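DsbA-like disulfide oxidoreductase (Wolbachia endosymbiont of Drosophila melanogaster, PDB 6EEZ) probably acts as a homotrimeric, thioredoxin-fold thiol-disulfide exchange enzyme that isomerises disulfide bonds in substrate proteins. Local coordinates at residues L41-G46 and H101-H106. Sequence-based numbering, arbitrary orientation. Where two conformers were deposited one is given.
Sequences LDYSCG and HAALSH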
ATOM      1  N   LEU A  41      -3.337  -2.418   1.683  1.00 33.02           N
ATOM      2  CA  LEU A  41      -2.956  -3.840   1.639  1.00 33.54           C
ATOM      3  C   LEU A  41      -2.469  -4.380   2.991  1.00 33.96           C
ATOM      4  O   LEU A  41      -1.862  -3.672   3.783  1.00 34.56           O
ATOM      5  CB  LEU A  41      -1.850  -4.061   0.583  1.00 34.90           C
ATOM      6  CG  LEU A  41      -2.305  -4.448  -0.840  1.00 34.56           C
ATOM      7  CD1 LEU A  41      -3.026  -3.310  -1.681  1.00 33.87           C
ATOM      8  CD2 LEU A  41      -1.123  -5.016  -1.624  1.00 35.45           C
ATOM      9  N   ASP A  42      -2.776  -5.649   3.230  1.00 32.67           N
ATOM     10  CA  ASP A  42      -2.197  -6.447   4.306  1.00 33.51           C
ATOM     11  C   ASP A  42      -1.372  -7.511   3.599  1.00 34.91           C
ATOM     12  O   ASP A  42      -1.878  -8.203   2.711  1.00 35.42           O
ATOM     13  CB  ASP A  42      -3.275  -7.077   5.186  1.00 33.40           C
ATOM     14  CG  ASP A  42      -2.710  -7.845   6.356  1.00 34.49           C
ATOM     15  OD1 ASP A  42      -1.896  -8.790   6.150  1.00 35.94           O
ATOM     16  OD2 ASP A  42      -3.093  -7.503   7.501  1.00 34.23           O
ATOM     17  N   TYR A  43      -0.101  -7.637   3.967  1.00 35.37           N
ATOM     18  CA  TYR A  43       0.782  -8.554   3.255  1.00 37.19           C
ATOM     19  C   TYR A  43       0.389 -10.044   3.378  1.00 38.41           C
ATOM     20  O   TYR A  43       0.704 -10.837   2.482  1.00 39.96           O
ATOM     21  CB  TYR A  43       2.214  -8.347   3.736  1.00 37.97           C
ATOM     22  CG  TYR A  43       2.831  -7.087   3.204  1.00 37.47           C
ATOM     23  CD1 TYR A  43       2.899  -6.849   1.835  1.00 37.90           C
ATOM     24  CD2 TYR A  43       3.354  -6.138   4.060  1.00 36.81           C
ATOM     25  CE1 TYR A  43       3.454  -5.696   1.348  1.00 37.27           C
ATOM     26  CE2 TYR A  43       3.926  -4.994   3.583  1.00 36.66           C
ATOM     27  CZ  TYR A  43       3.966  -4.769   2.229  1.00 36.51           C
ATOM     28  OH  TYR A  43       4.520  -3.603   1.753  1.00 36.41           O
ATOM     29  N   SER A  44      -0.299 -10.428   4.455  1.00 39.62           N
ATOM     30  CA  SER A  44      -0.675 -11.831   4.664  1.00 40.45           C
ATOM     31  C   SER A  44      -2.046 -12.160   4.066  1.00 40.27           C
ATOM     32  O   SER A  44      -2.508 -13.295   4.143  1.00 41.40           O
ATOM     33  CB  SER A  44      -0.688 -12.175   6.162  1.00 40.74           C
ATOM     34  OG  SER A  44       0.459 -11.676   6.842  1.00 41.45           O
ATOM     35  N   CYS A  45      -2.700 -11.169   3.474  1.00 37.30           N
ATOM     36  CA  CYS A  45      -4.029 -11.365   2.899  0.63 37.10           C
ATOM     37  C   CYS A  45      -3.934 -12.015   1.511  1.00 38.09           C
ATOM     38  O   CYS A  45      -3.194 -11.551   0.642  1.00 38.60           O
ATOM     39  CB  CYS A  45      -4.769 -10.009   2.857  0.63 35.41           C
ATOM     40  SG  CYS A  45      -5.773  -9.653   1.436  0.63 35.59           S
ATOM     41  N   GLY A  46      -4.680 -13.098   1.315  1.00 37.63           N
ATOM     42  CA  GLY A  46      -4.639 -13.854   0.067  1.00 38.92           C
ATOM     43  C   GLY A  46      -4.949 -13.022  -1.180  1.00 38.49           C
ATOM     44  O   GLY A  46      -4.296 -13.198  -2.211  1.00 39.32           O
ATOM     45  N   HIS A 101       6.848  -6.149  -2.958  1.00 43.25           N
ATOM     46  CA  HIS A 101       6.485  -7.182  -3.914  1.00 42.92           C
ATOM     47  C   HIS A 101       6.951  -8.557  -3.427  1.00 44.48           C
ATOM     48  O   HIS A 101       6.255  -9.570  -3.616  1.00 44.52           O
ATOM     49  CB  HIS A 101       7.083  -6.877  -5.293  1.00 42.56           C
ATOM     50  CG  HIS A 101       6.484  -7.686  -6.393  1.00 41.65           C
ATOM     51  ND1 HIS A 101       7.114  -8.784  -6.935  1.00 43.01           N
ATOM     52  CD2 HIS A 101       5.301  -7.572  -7.041  1.00 39.84           C
ATOM     53  CE1 HIS A 101       6.348  -9.307  -7.874  1.00 42.32           C
ATOM     54  NE2 HIS A 101       5.243  -8.589  -7.962  1.00 40.51           N
ATOM     55  N   ALA A 102       8.123  -8.596  -2.799  1.00 42.98           N
ATOM     56  CA  ALA A 102       8.602  -9.844  -2.207  1.00 43.95           C
ATOM     57  C   ALA A 102       7.693 -10.290  -1.070  1.00 44.04           C
ATOM     58  O   ALA A 102       7.443 -11.474  -0.918  1.00 44.97           O
ATOM     59  CB  ALA A 102      10.032  -9.697  -1.705  1.00 44.74           C
ATOM     60  N   ALA A 103       7.201  -9.354  -0.265  1.00 43.35           N
ATOM     61  CA  ALA A 103       6.335  -9.721   0.845  1.00 42.87           C
ATOM     62  C   ALA A 103       5.038 -10.322   0.304  1.00 41.95           C
ATOM     63  O   ALA A 103       4.541 -11.332   0.818  1.00 42.36           O
ATOM     64  CB  ALA A 103       6.052  -8.525   1.721  1.00 41.89           C
ATOM     65  N   LEU A 104       4.497  -9.705  -0.738  1.00 41.12           N
ATOM     66  CA  LEU A 104       3.313 -10.240  -1.396  1.00 40.47           C
ATOM     67  C   LEU A 104       3.596 -11.591  -2.070  1.00 41.75           C
ATOM     68  O   LEU A 104       2.694 -12.422  -2.206  1.00 41.81           O
ATOM     69  CB  LEU A 104       2.783  -9.247  -2.414  1.00 38.49           C
ATOM     70  CG  LEU A 104       2.153  -7.990  -1.801  1.00 37.05           C
ATOM     71  CD1 LEU A 104       1.705  -7.030  -2.921  1.00 35.34           C
ATOM     72  CD2 LEU A 104       0.971  -8.326  -0.849  1.00 37.14           C
ATOM     73  N   SER A 105       4.848 -11.819  -2.474  1.00 44.04           N
ATOM     74  CA  SER A 105       5.217 -13.082  -3.120  1.00 44.79           C
ATOM     75  C   SER A 105       5.485 -14.189  -2.088  1.00 46.51           C
ATOM     76  O   SER A 105       5.428 -15.371  -2.396  1.00 46.68           O
ATOM     77  CB  SER A 105       6.446 -12.876  -4.010  1.00 45.35           C
ATOM     78  OG  SER A 105       6.184 -11.880  -4.983  1.00 43.97           O
ATOM     79  N   HIS A 106       5.767 -13.783  -0.857  1.00 49.39           N
ATOM     80  CA  HIS A 106       5.997 -14.694   0.262  1.00 51.16           C
ATOM     81  C   HIS A 106       4.722 -15.466   0.593  1.00 50.85           C
ATOM     82  O   HIS A 106       3.794 -14.910   1.181  1.00 49.27           O
ATOM     83  CB  HIS A 106       6.484 -13.877   1.461  1.00 50.90           C
ATOM     84  CG  HIS A 106       6.816 -14.686   2.672  1.00 52.45           C
ATOM     85  ND1 HIS A 106       5.865 -15.375   3.392  1.00 52.27           N
ATOM     86  CD2 HIS A 106       7.988 -14.869   3.324  1.00 54.28           C
ATOM     87  CE1 HIS A 106       6.442 -15.972   4.416  1.00 53.99           C
ATOM     88  NE2 HIS A 106       7.731 -15.686   4.395  1.00 55.14           N
TER
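Running from the end of strand 36-41 to the CxxC helix start of a thioredoxin fold, segment 41-46 packs through L41 and Y43 on A103 and L104 of helix 96-105. A103 CB sits over one face of the Y43 ring, 3.8 Å from the ring centroid and displaced toward the rim, a CH-pi contact; a methyl this small lets the flat ring lie close to the helix. L104 comes to the edge of the same ring, its CD2 3.6 Å from Y43 CD1. With L104 CG anti to its own carbonyl carbon (chi1 -70°), the forked end turns toward the loop, and its other branch, CD1, reaches L41 CD2 at 3.7 Å. One branched residue thus fills the corner between aromatic edge and strand end. Helix 76-91 adds A81 and A85 against Y43, whose hydroxyl makes a weak hydrogen bond with Y96 OH. Y43 is itself the second residue of a type I turn, D42 to C45, in which D42 OD1 accepts from S44 N at 2.8 Å, an Asx turn. C45, modelled in two conformers and seen disulfide-bonded to C48, then takes the N-cap position. A thioredoxin fold with a helical insertion, here meeting the probable active-site loop, is the DsbA-like architecture.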